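Local coordinates for TIR protein (Paracoccus denitrificans PD1222, PDB 3H16) that is a bacterial TIR-domain protein, built as a flavodoxin-like alpha/beta domain of a family best known from innate immunity signalling, at residues H41-R44 against E49-Y52; K69-S74 against S107-I112; D34-L39 against I78-T83. All blocks are in the same frame, centred on the assembly; numbering follows the deposited sequence.

Contact 1 of 3, residues H41-R44 against E49-Y52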
ATOM      1  N   HIS B  41      -5.967  20.266   8.740  1.00 42.65           N
ATOM      2  CA  HIS B  41      -5.625  21.491   8.031  1.00 50.08           C
ATOM      3  C   HIS B  41      -4.830  21.126   6.775  1.00 44.50           C
ATOM      4  O   HIS B  41      -5.212  21.492   5.654  1.00 40.42           O
ATOM      5  CB  HIS B  41      -4.788  22.409   8.930  1.00 67.17           C
ATOM      6  CG  HIS B  41      -4.588  23.784   8.374  1.00 88.14           C
ATOM      7  ND1 HIS B  41      -5.610  24.705   8.283  1.00 96.24           N
ATOM      8  CD2 HIS B  41      -3.490  24.389   7.864  1.00 95.98           C
ATOM      9  CE1 HIS B  41      -5.150  25.817   7.740  1.00101.23           C
ATOM     10  NE2 HIS B  41      -3.867  25.653   7.476  1.00101.22           N
ATOM     11  N   THR B  42      -3.739  20.385   6.975  1.00 38.12           N
ATOM     12  CA  THR B  42      -2.875  19.953   5.881  1.00 32.33           C
ATOM     13  C   THR B  42      -3.628  19.215   4.783  1.00 30.74           C
ATOM     14  O   THR B  42      -3.377  19.442   3.603  1.00 30.89           O
ATOM     15  CB  THR B  42      -1.762  19.053   6.393  1.00 30.18           C
ATOM     16  OG1 THR B  42      -1.068  19.730   7.442  1.00 28.57           O
ATOM     17  CG2 THR B  42      -0.786  18.724   5.274  1.00 27.62           C
ATOM     18  N   LEU B  43      -4.539  18.329   5.168  1.00 29.44           N
ATOM     19  CA  LEU B  43      -5.330  17.589   4.200  1.00 30.06           C
ATOM     20  C   LEU B  43      -6.257  18.507   3.396  1.00 32.82           C
ATOM     21  O   LEU B  43      -6.349  18.386   2.171  1.00 34.25           O
ATOM     22  CB  LEU B  43      -6.158  16.523   4.910  1.00 29.56           C
ATOM     23  CG  LEU B  43      -5.577  15.118   5.071  1.00 27.44           C
ATOM     24  CD1 LEU B  43      -6.513  14.294   5.957  1.00 26.64           C
ATOM     25  CD2 LEU B  43      -5.424  14.464   3.707  1.00 25.81           C
ATOM     26  N   ARG B  44      -6.951  19.420   4.072  1.00 34.14           N
ATOM     27  CA  ARG B  44      -7.856  20.342   3.377  1.00 36.17           C
ATOM     28  C   ARG B  44      -7.079  21.261   2.438  1.00 35.91           C
ATOM     29  O   ARG B  44      -7.523  21.549   1.326  1.00 36.31           O
ATOM     30  CB  ARG B  44      -8.649  21.179   4.381  1.00 38.13           C
ATOM     31  CG  ARG B  44      -9.609  20.369   5.212  1.00 41.66           C
ATOM     32  CD  ARG B  44     -10.400  21.242   6.154  1.00 45.20           C
ATOM     33  NE  ARG B  44     -11.094  20.438   7.154  1.00 50.15           N
ATOM     34  CZ  ARG B  44     -11.800  20.940   8.161  1.00 52.61           C
ATOM     35  NH1 ARG B  44     -11.913  22.255   8.308  1.00 56.85           N
ATOM     36  NH2 ARG B  44     -12.382  20.128   9.032  1.00 52.48           N
ATOM     37  N   GLU B  49     -11.778  17.010   1.477  1.00 39.30           N
ATOM     38  CA  GLU B  49     -12.915  17.498   2.245  1.00 41.63           C
ATOM     39  C   GLU B  49     -12.853  16.621   3.499  1.00 39.88           C
ATOM     40  O   GLU B  49     -13.068  15.408   3.428  1.00 40.15           O
ATOM     41  CB  GLU B  49     -14.203  17.261   1.461  1.00 46.25           C
ATOM     42  CG  GLU B  49     -15.368  18.114   1.889  1.00 54.32           C
ATOM     43  CD  GLU B  49     -15.816  17.804   3.291  1.00 59.01           C
ATOM     44  OE1 GLU B  49     -15.976  16.605   3.603  1.00 61.47           O
ATOM     45  OE2 GLU B  49     -16.013  18.754   4.076  1.00 62.21           O
ATOM     46  N   VAL B  50     -12.555  17.241   4.639  1.00 35.51           N
ATOM     47  CA  VAL B  50     -12.382  16.511   5.888  1.00 31.09           C
ATOM     48  C   VAL B  50     -13.268  16.903   7.068  1.00 30.97           C
ATOM     49  O   VAL B  50     -13.446  18.090   7.349  1.00 32.27           O
ATOM     50  CB  VAL B  50     -10.915  16.658   6.378  1.00 27.73           C
ATOM     51  CG1 VAL B  50     -10.628  15.687   7.514  1.00 21.09           C
ATOM     52  CG2 VAL B  50      -9.957  16.455   5.229  1.00 24.40           C
ATOM     53  N   TRP B  51     -13.812  15.899   7.756  1.00 30.67           N
ATOM     54  CA  TRP B  51     -14.589  16.137   8.967  1.00 30.83           C
ATOM     55  C   TRP B  51     -14.076  15.177  10.035  1.00 32.11           C
ATOM     56  O   TRP B  51     -13.623  14.073   9.728  1.00 30.37           O
ATOM     57  CB  TRP B  51     -16.112  16.004   8.741  1.00 30.53           C
ATOM     58  CG  TRP B  51     -16.684  14.669   8.392  1.00 28.56           C
ATOM     59  CD1 TRP B  51     -16.099  13.694   7.651  1.00 30.61           C
ATOM     60  CD2 TRP B  51     -18.024  14.218   8.660  1.00 29.21           C
ATOM     61  NE1 TRP B  51     -16.987  12.666   7.434  1.00 29.26           N
ATOM     62  CE2 TRP B  51     -18.175  12.961   8.042  1.00 27.32           C
ATOM     63  CE3 TRP B  51     -19.111  14.759   9.361  1.00 29.24           C
ATOM     64  CZ2 TRP B  51     -19.369  12.228   8.102  1.00 27.80           C
ATOM     65  CZ3 TRP B  51     -20.300  14.030   9.423  1.00 27.91           C
ATOM     66  CH2 TRP B  51     -20.415  12.776   8.795  1.00 26.88           C
ATOM     67  N   TYR B  52     -14.110  15.621  11.287  1.00 33.01           N
ATOM     68  CA  TYR B  52     -13.610  14.819  12.399  1.00 35.67           C
ATOM     69  C   TYR B  52     -14.073  15.329  13.767  1.00 36.57           C
ATOM     70  O   TYR B  52     -13.855  14.669  14.780  1.00 39.13           O
ATOM     71  CB  TYR B  52     -12.084  14.828  12.393  1.00 38.17           C
ATOM     72  CG  TYR B  52     -11.514  16.215  12.574  1.00 37.90           C
ATOM     73  CD1 TYR B  52     -11.461  17.106  11.503  1.00 37.85           C
ATOM     74  CD2 TYR B  52     -11.073  16.655  13.824  1.00 38.17           C
ATOM     75  CE1 TYR B  52     -10.983  18.403  11.665  1.00 39.35           C
ATOM     76  CE2 TYR B  52     -10.590  17.955  14.001  1.00 39.08           C
ATOM     77  CZ  TYR B  52     -10.548  18.823  12.913  1.00 40.51           C
ATOM     78  OH  TYR B  52     -10.075  20.110  13.060  1.00 42.14           O
TER

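Contact 2 of 3, residues K69-S74 against S107-I112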
ATOM      1  N   LYS B  69     -21.089   5.416  10.973  1.00 49.56           N
ATOM      2  CA  LYS B  69     -21.494   6.783  10.681  1.00 47.02           C
ATOM      3  C   LYS B  69     -20.499   7.417   9.719  1.00 46.36           C
ATOM      4  O   LYS B  69     -20.878   7.870   8.636  1.00 46.82           O
ATOM      5  CB  LYS B  69     -21.554   7.605  11.974  1.00 47.01           C
ATOM      6  CG  LYS B  69     -21.894   9.077  11.772  1.00 47.16           C
ATOM      7  CD  LYS B  69     -21.793   9.854  13.080  1.00 48.04           C
ATOM      8  CE  LYS B  69     -21.973  11.350  12.868  1.00 50.08           C
ATOM      9  NZ  LYS B  69     -21.704  12.121  14.121  1.00 52.14           N
ATOM     10  N   GLY B  70     -19.228   7.442  10.119  1.00 44.86           N
ATOM     11  CA  GLY B  70     -18.198   8.027   9.279  1.00 41.06           C
ATOM     12  C   GLY B  70     -18.164   7.471   7.863  1.00 38.41           C
ATOM     13  O   GLY B  70     -17.978   8.211   6.894  1.00 36.84           O
ATOM     14  N   LEU B  71     -18.351   6.162   7.741  1.00 35.39           N
ATOM     15  CA  LEU B  71     -18.321   5.514   6.444  1.00 34.56           C
ATOM     16  C   LEU B  71     -19.611   5.721   5.669  1.00 37.87           C
ATOM     17  O   LEU B  71     -19.653   5.535   4.452  1.00 37.64           O
ATOM     18  CB  LEU B  71     -18.028   4.020   6.618  1.00 28.67           C
ATOM     19  CG  LEU B  71     -16.570   3.671   6.932  1.00 22.81           C
ATOM     20  CD1 LEU B  71     -16.460   2.252   7.464  1.00 22.02           C
ATOM     21  CD2 LEU B  71     -15.746   3.831   5.674  1.00 17.46           C
ATOM     22  N   GLY B  72     -20.659   6.128   6.375  1.00 40.67           N
ATOM     23  CA  GLY B  72     -21.937   6.355   5.726  1.00 45.29           C
ATOM     24  C   GLY B  72     -22.004   7.629   4.899  1.00 46.42           C
ATOM     25  O   GLY B  72     -22.870   7.762   4.035  1.00 49.32           O
ATOM     26  N   SER B  73     -21.089   8.563   5.152  1.00 44.73           N
ATOM     27  CA  SER B  73     -21.072   9.834   4.428  1.00 42.06           C
ATOM     28  C   SER B  73     -19.690  10.187   3.876  1.00 39.81           C
ATOM     29  O   SER B  73     -19.523  11.224   3.237  1.00 39.53           O
ATOM     30  CB  SER B  73     -21.529  10.964   5.353  1.00 42.63           C
ATOM     31  OG  SER B  73     -22.644  10.567   6.129  1.00 43.69           O
ATOM     32  N   SER B  74     -18.701   9.335   4.127  1.00 36.73           N
ATOM     33  CA  SER B  74     -17.347   9.593   3.658  1.00 34.49           C
ATOM     34  C   SER B  74     -16.892   8.504   2.716  1.00 35.74           C
ATOM     35  O   SER B  74     -17.455   7.411   2.693  1.00 34.26           O
ATOM     36  CB  SER B  74     -16.371   9.661   4.835  1.00 33.02           C
ATOM     37  OG  SER B  74     -16.840  10.527   5.856  1.00 32.96           O
ATOM     38  N   SER B 107      -8.899  -1.341   1.939  1.00 51.63           N
ATOM     39  CA  SER B 107      -9.760  -1.043   3.073  1.00 55.06           C
ATOM     40  C   SER B 107     -10.196   0.408   2.997  1.00 51.22           C
ATOM     41  O   SER B 107      -9.491   1.239   2.432  1.00 47.26           O
ATOM     42  CB  SER B 107      -9.011  -1.285   4.386  1.00 62.87           C
ATOM     43  OG  SER B 107      -7.805  -0.537   4.434  1.00 76.43           O
ATOM     44  N   ARG B 108     -11.362   0.713   3.555  1.00 47.85           N
ATOM     45  CA  ARG B 108     -11.850   2.085   3.538  1.00 46.38           C
ATOM     46  C   ARG B 108     -11.395   2.800   4.798  1.00 43.93           C
ATOM     47  O   ARG B 108     -11.682   3.978   4.995  1.00 43.52           O
ATOM     48  CB  ARG B 108     -13.379   2.124   3.428  1.00 49.40           C
ATOM     49  CG  ARG B 108     -13.924   1.755   2.051  1.00 50.10           C
ATOM     50  CD  ARG B 108     -15.440   1.814   2.037  1.00 50.91           C
ATOM     51  NE  ARG B 108     -15.940   3.179   2.164  1.00 49.47           N
ATOM     52  CZ  ARG B 108     -17.199   3.486   2.461  1.00 47.82           C
ATOM     53  NH1 ARG B 108     -18.083   2.522   2.668  1.00 48.74           N
ATOM     54  NH2 ARG B 108     -17.576   4.755   2.541  1.00 45.20           N
ATOM     55  N   ILE B 109     -10.683   2.078   5.652  1.00 42.05           N
ATOM     56  CA  ILE B 109     -10.163   2.660   6.876  1.00 39.07           C
ATOM     57  C   ILE B 109      -8.642   2.570   6.875  1.00 35.07           C
ATOM     58  O   ILE B 109      -8.057   1.487   6.958  1.00 30.37           O
ATOM     59  CB  ILE B 109     -10.726   1.960   8.122  1.00 42.58           C
ATOM     60  CG1 ILE B 109     -12.237   2.177   8.183  1.00 49.07           C
ATOM     61  CG2 ILE B 109     -10.080   2.525   9.378  1.00 48.66           C
ATOM     62  CD1 ILE B 109     -12.888   1.568   9.397  1.00 51.83           C
ATOM     63  N   LEU B 110      -8.011   3.733   6.763  1.00 30.63           N
ATOM     64  CA  LEU B 110      -6.568   3.828   6.731  1.00 25.34           C
ATOM     65  C   LEU B 110      -6.052   4.199   8.098  1.00 24.04           C
ATOM     66  O   LEU B 110      -6.426   5.231   8.664  1.00 25.81           O
ATOM     67  CB  LEU B 110      -6.146   4.876   5.701  1.00 27.44           C
ATOM     68  CG  LEU B 110      -6.734   4.650   4.301  1.00 28.46           C
ATOM     69  CD1 LEU B 110      -6.244   5.722   3.363  1.00 31.40           C
ATOM     70  CD2 LEU B 110      -6.322   3.278   3.780  1.00 28.68           C
ATOM     71  N   PRO B 111      -5.204   3.341   8.672  1.00 23.53           N
ATOM     72  CA  PRO B 111      -4.644   3.615   9.998  1.00 23.52           C
ATOM     73  C   PRO B 111      -3.343   4.405   9.898  1.00 23.74           C
ATOM     74  O   PRO B 111      -2.603   4.287   8.918  1.00 23.49           O
ATOM     75  CB  PRO B 111      -4.418   2.213  10.567  1.00 23.30           C
ATOM     76  CG  PRO B 111      -3.982   1.454   9.357  1.00 21.92           C
ATOM     77  CD  PRO B 111      -4.941   1.947   8.265  1.00 20.66           C
ATOM     78  N   ILE B 112      -3.066   5.213  10.911  1.00 25.05           N
ATOM     79  CA  ILE B 112      -1.839   5.994  10.940  1.00 24.61           C
ATOM     80  C   ILE B 112      -1.237   5.822  12.326  1.00 24.13           C
ATOM     81  O   ILE B 112      -1.813   6.294  13.310  1.00 24.06           O
ATOM     82  CB  ILE B 112      -2.103   7.495  10.715  1.00 25.99           C
ATOM     83  CG1 ILE B 112      -2.726   7.724   9.341  1.00 26.04           C
ATOM     84  CG2 ILE B 112      -0.809   8.271  10.836  1.00 24.09           C
ATOM     85  CD1 ILE B 112      -2.933   9.198   9.013  1.00 30.58           C
TER

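Contact 3 of 3, residues D34-L39 against I78-T83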
ATOM      1  N   ASP B  34      -3.829  18.694  19.264  1.00 68.19           N
ATOM      2  CA  ASP B  34      -2.561  18.758  18.545  1.00 73.95           C
ATOM      3  C   ASP B  34      -2.455  18.129  17.155  1.00 68.67           C
ATOM      4  O   ASP B  34      -2.342  18.843  16.155  1.00 74.63           O
ATOM      5  CB  ASP B  34      -1.454  18.182  19.430  1.00 86.39           C
ATOM      6  CG  ASP B  34      -1.703  16.729  19.794  1.00 94.93           C
ATOM      7  OD1 ASP B  34      -2.813  16.418  20.276  1.00102.72           O
ATOM      8  OD2 ASP B  34      -0.790  15.899  19.598  1.00 98.50           O
ATOM      9  N   PHE B  35      -2.488  16.800  17.097  1.00 59.45           N
ATOM     10  CA  PHE B  35      -2.322  16.063  15.840  1.00 44.64           C
ATOM     11  C   PHE B  35      -3.421  16.148  14.790  1.00 39.99           C
ATOM     12  O   PHE B  35      -3.214  16.677  13.698  1.00 38.65           O
ATOM     13  CB  PHE B  35      -2.053  14.583  16.143  1.00 35.27           C
ATOM     14  CG  PHE B  35      -1.669  13.775  14.935  1.00 28.39           C
ATOM     15  CD1 PHE B  35      -0.480  14.033  14.259  1.00 25.80           C
ATOM     16  CD2 PHE B  35      -2.500  12.764  14.467  1.00 27.35           C
ATOM     17  CE1 PHE B  35      -0.126  13.297  13.131  1.00 25.85           C
ATOM     18  CE2 PHE B  35      -2.153  12.021  13.339  1.00 26.38           C
ATOM     19  CZ  PHE B  35      -0.959  12.292  12.670  1.00 25.55           C
ATOM     20  N   VAL B  36      -4.582  15.601  15.117  1.00 34.68           N
ATOM     21  CA  VAL B  36      -5.699  15.574  14.197  1.00 32.28           C
ATOM     22  C   VAL B  36      -6.003  16.918  13.551  1.00 34.04           C
ATOM     23  O   VAL B  36      -6.333  16.975  12.367  1.00 35.49           O
ATOM     24  CB  VAL B  36      -6.949  15.028  14.901  1.00 27.52           C
ATOM     25  CG1 VAL B  36      -8.084  14.859  13.912  1.00 23.16           C
ATOM     26  CG2 VAL B  36      -6.617  13.686  15.536  1.00 26.25           C
ATOM     27  N   GLU B  37      -5.883  17.999  14.312  1.00 36.15           N
ATOM     28  CA  GLU B  37      -6.153  19.321  13.766  1.00 37.10           C
ATOM     29  C   GLU B  37      -5.101  19.662  12.722  1.00 36.48           C
ATOM     30  O   GLU B  37      -5.433  20.065  11.609  1.00 34.32           O
ATOM     31  CB  GLU B  37      -6.161  20.366  14.881  1.00 41.50           C
ATOM     32  CG  GLU B  37      -7.436  21.193  14.920  1.00 50.02           C
ATOM     33  CD  GLU B  37      -7.547  22.036  16.175  1.00 55.06           C
ATOM     34  OE1 GLU B  37      -6.677  22.910  16.390  1.00 58.96           O
ATOM     35  OE2 GLU B  37      -8.506  21.822  16.948  1.00 56.81           O
ATOM     36  N   ALA B  38      -3.834  19.486  13.079  1.00 37.43           N
ATOM     37  CA  ALA B  38      -2.740  19.760  12.155  1.00 39.08           C
ATOM     38  C   ALA B  38      -2.961  18.967  10.878  1.00 38.22           C
ATOM     39  O   ALA B  38      -2.871  19.496   9.771  1.00 40.58           O
ATOM     40  CB  ALA B  38      -1.418  19.362  12.779  1.00 42.90           C
ATOM     41  N   LEU B  39      -3.255  17.687  11.047  1.00 36.03           N
ATOM     42  CA  LEU B  39      -3.497  16.791   9.927  1.00 33.22           C
ATOM     43  C   LEU B  39      -4.693  17.229   9.067  1.00 32.19           C
ATOM     44  O   LEU B  39      -4.634  17.186   7.834  1.00 32.18           O
ATOM     45  CB  LEU B  39      -3.698  15.365  10.464  1.00 29.65           C
ATOM     46  CG  LEU B  39      -4.211  14.245   9.553  1.00 27.35           C
ATOM     47  CD1 LEU B  39      -3.512  14.295   8.199  1.00 27.91           C
ATOM     48  CD2 LEU B  39      -3.979  12.897  10.246  1.00 24.12           C
ATOM     49  N   ILE B  78      -9.921   7.519   8.361  1.00 26.50           N
ATOM     50  CA  ILE B  78      -8.561   7.427   8.890  1.00 27.96           C
ATOM     51  C   ILE B  78      -8.715   7.186  10.384  1.00 26.98           C
ATOM     52  O   ILE B  78      -9.625   7.733  11.018  1.00 26.87           O
ATOM     53  CB  ILE B  78      -7.768   8.772   8.729  1.00 29.58           C
ATOM     54  CG1 ILE B  78      -7.368   9.006   7.279  1.00 29.71           C
ATOM     55  CG2 ILE B  78      -6.513   8.758   9.592  1.00 29.53           C
ATOM     56  CD1 ILE B  78      -6.712  10.364   7.076  1.00 32.70           C
ATOM     57  N   VAL B  79      -7.855   6.352  10.951  1.00 26.28           N
ATOM     58  CA  VAL B  79      -7.910   6.136  12.384  1.00 24.67           C
ATOM     59  C   VAL B  79      -6.501   6.390  12.922  1.00 23.64           C
ATOM     60  O   VAL B  79      -5.523   5.812  12.441  1.00 25.31           O
ATOM     61  CB  VAL B  79      -8.412   4.705  12.747  1.00 23.23           C
ATOM     62  CG1 VAL B  79      -7.419   3.650  12.301  1.00 26.28           C
ATOM     63  CG2 VAL B  79      -8.634   4.605  14.233  1.00 20.74           C
ATOM     64  N   VAL B  80      -6.390   7.305  13.879  1.00 23.40           N
ATOM     65  CA  VAL B  80      -5.090   7.611  14.464  1.00 23.55           C
ATOM     66  C   VAL B  80      -4.793   6.595  15.556  1.00 26.64           C
ATOM     67  O   VAL B  80      -5.462   6.570  16.597  1.00 26.67           O
ATOM     68  CB  VAL B  80      -5.055   9.024  15.069  1.00 20.78           C
ATOM     69  CG1 VAL B  80      -3.703   9.279  15.728  1.00 17.28           C
ATOM     70  CG2 VAL B  80      -5.303  10.046  13.983  1.00 16.08           C
ATOM     71  N   LEU B  81      -3.804   5.739  15.308  1.00 27.98           N
ATOM     72  CA  LEU B  81      -3.437   4.730  16.290  1.00 29.04           C
ATOM     73  C   LEU B  81      -2.316   5.232  17.186  1.00 28.02           C
ATOM     74  O   LEU B  81      -1.152   5.223  16.806  1.00 28.10           O
ATOM     75  CB  LEU B  81      -3.021   3.425  15.601  1.00 29.45           C
ATOM     76  CG  LEU B  81      -4.089   2.695  14.778  1.00 31.02           C
ATOM     77  CD1 LEU B  81      -3.536   1.363  14.304  1.00 30.99           C
ATOM     78  CD2 LEU B  81      -5.334   2.460  15.619  1.00 29.68           C
ATOM     79  N   SER B  82      -2.678   5.678  18.382  1.00 28.23           N
ATOM     80  CA  SER B  82      -1.702   6.177  19.346  1.00 28.50           C
ATOM     81  C   SER B  82      -1.960   5.562  20.720  1.00 29.77           C
ATOM     82  O   SER B  82      -2.966   4.879  20.938  1.00 30.55           O
ATOM     83  CB  SER B  82      -1.825   7.685  19.471  1.00 27.22           C
ATOM     84  OG  SER B  82      -3.047   8.002  20.118  1.00 26.81           O
ATOM     85  N   THR B  83      -1.053   5.828  21.651  1.00 29.96           N
ATOM     86  CA  THR B  83      -1.195   5.325  23.007  1.00 28.86           C
ATOM     87  C   THR B  83      -2.554   5.725  23.566  1.00 28.68           C
ATOM     88  O   THR B  83      -3.213   4.917  24.219  1.00 28.59           O
ATOM     89  CB  THR B  83      -0.110   5.895  23.923  1.00 28.23           C
ATOM     90  OG1 THR B  83       1.171   5.485  23.440  1.00 31.58           O
ATOM     91  CG2 THR B  83      -0.291   5.398  25.350  1.00 27.54           C
TER

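Contact 1 of 3, residues H41-R44 against E49-Y52
Arg-44, near the end of helix 32-45, passes its side chain obliquely across Val-50, the first residue of the edge strand 50-57, and reaches past it to Tyr-52. Its NH2 donates to the backbone carbonyl O of Val-50 at 2.8 Å, but the N-H points well aside (119°), which makes the bond weak despite its length. The same nitrogen lies 3.4 Å from Tyr-52 CE1, near the plane of the ring; guanidinium and ring planes are 51° apart, and NH2 meets the rim of the ring rather than its face. The aliphatic part also takes part: CG of Arg-44 rests 3.9 Å from CG2 of Val-50, while CB of Val-50 lies in the guanidinium plane, at its edge. On the buried side Leu-43 CB meets the same methyl, Val-50 CG2, at 3.8 Å.

Two torsions set this up. CG of Arg-44 stands anti to its carbonyl carbon (chi1 -66°), and the extended chain carries the guanidinium past Val-50 to the Tyr-52 side chain, which it crosses at about a right angle. In Val-50 it is CG2 that stands anti to the carbonyl carbon and turns to the helix.

Further out, Leu-43 packs on Val-145 and Leu-148 of helix 141-153, Val-50 on Ile-25, and Tyr-52 on Val-36, Glu-37 and Ala-40. The beta-alpha-beta unit of strand 21-28, helix 32-45 and strand 50-57 thus closes on apolar packing inside, with an arginine at the exposed margin whose weak bond to a carbonyl is consistent with a loosely fixed guanidinium.

Contact 2 of 3, residues K69-S74 against S107-I112
Arg-108 and Leu-71 meet through both polar and apolar atoms, and the polar part converges on a single nitrogen. NH2 of Arg-108 donates to the backbone O of Leu-71 at 2.9 Å. It approaches that oxygen in the carbonyl plane and on a lone pair, although the oxygen sits 28° out of the guanidinium plane. A second, weak bond joins the same NH2 to the backbone O of Ser-74 at 2.7 Å; this oxygen lies near the guanidinium plane, at the edge. NE of Arg-108 donates to the carbonyl of Arg-75, so backbone oxygens around the end of helix 63-73 and the start of the next strand hold the group's orientation. The bend at chi3 (69°) in an otherwise extended chain turns the guanidinium to these carbonyls.

The apolar contact lies over one face of the guanidinium. CD2 of Leu-71 stands over the centre of that face, 3.5 Å from CZ of Arg-108, and also touches CB of Arg-108 at 3.7 Å. The other methyl of Leu-71, CD1, meets CD1 of Ile-109 at 4.1 Å, the two side chains crossing at about a right angle. One leucine thus covers a guanidinium face with one methyl and packs on Ile-109 with the other.

Within segment 69-74, Ser-74 OG donates to the O of Gly-70 at 2.8 Å, in the carbonyl plane, and is also hydrogen-bonded to Trp-51 NE1, which ties the helix end to the edge strand.

Helix 63-73 covers the face of the parallel sheet on which Leu-71 packs on Phe-24 of strand 21-28, and Ile-109 on Val-79 of strand 74-81. Leu-110 turns to Leu-148 and Ile-151 of helix 141-153 on the other face, and Ser-107, Leu-110 and Pro-111 also touch Ser-123 of the second subunit.

Contact 3 of 3, residues D34-L39 against I78-T83
The aromatic ring of Phe-35 is brought to Val-80 by a first torsion that sets CG anti to the backbone N (chi1 -172°), sending it from helix 32-45 to the sheet. In Val-80 the torsion of 177° places CG1 opposite the backbone N and CG2 opposite the carbonyl carbon, and both methyls approach the CD2-CE2 edge of the ring, CG2 near the ring plane and CG1 off it. CE2 of Phe-35 lies 3.8 Å from Val-80 CG2. CD2 of Phe-35 is 3.9 Å from Val-80 CG1, and each methyl touches both CD2 and CE2. His-114 stacks with this ring and also touches Val-80.

Val-36, the next residue of the helix, adds its own CG2 at 4.2 Å from CG2 of Val-80. That single valine methyl is thus approached by two consecutive helix residues. The contact is wholly apolar, and the three touching residues are buried.

Around it, Val-36 continues onto Ile-25 and His-27 of strand 21-28, which pairs with strand 74-81 through backbone bonds between Val-80 and Ser-26. Leu-39, one turn further along the helix, packs on Val-141 and Val-145 of helix 141-153. Helix 32-45 thus lies against strands 21-28 and 74-81, with helix 141-153 beside it on the same face of the parallel sheet.

How the contacts relate
From the N terminus the chain runs through strand 21-28 into helix 32-45, whose segment 34-39 opens contact 3; contact 1 then closes through a short turn, joining the helix to the edge strand 50-57. Segment 69-74 opens contact 2 before strand 74-81 returns to helix 32-45 and closes contact 3, a long loop that contains contact 1. Contact 2 closes last, at strand 109-113, so contacts 2 and 3 cross while contacts 1 and 2 follow in series. Trp-51 and Ser-74 link contacts 1 and 2; backbone pairing of Leu-110 and Ile-112 with Val-79 and Leu-81 joins contacts 2 and 3 within the shared sheet.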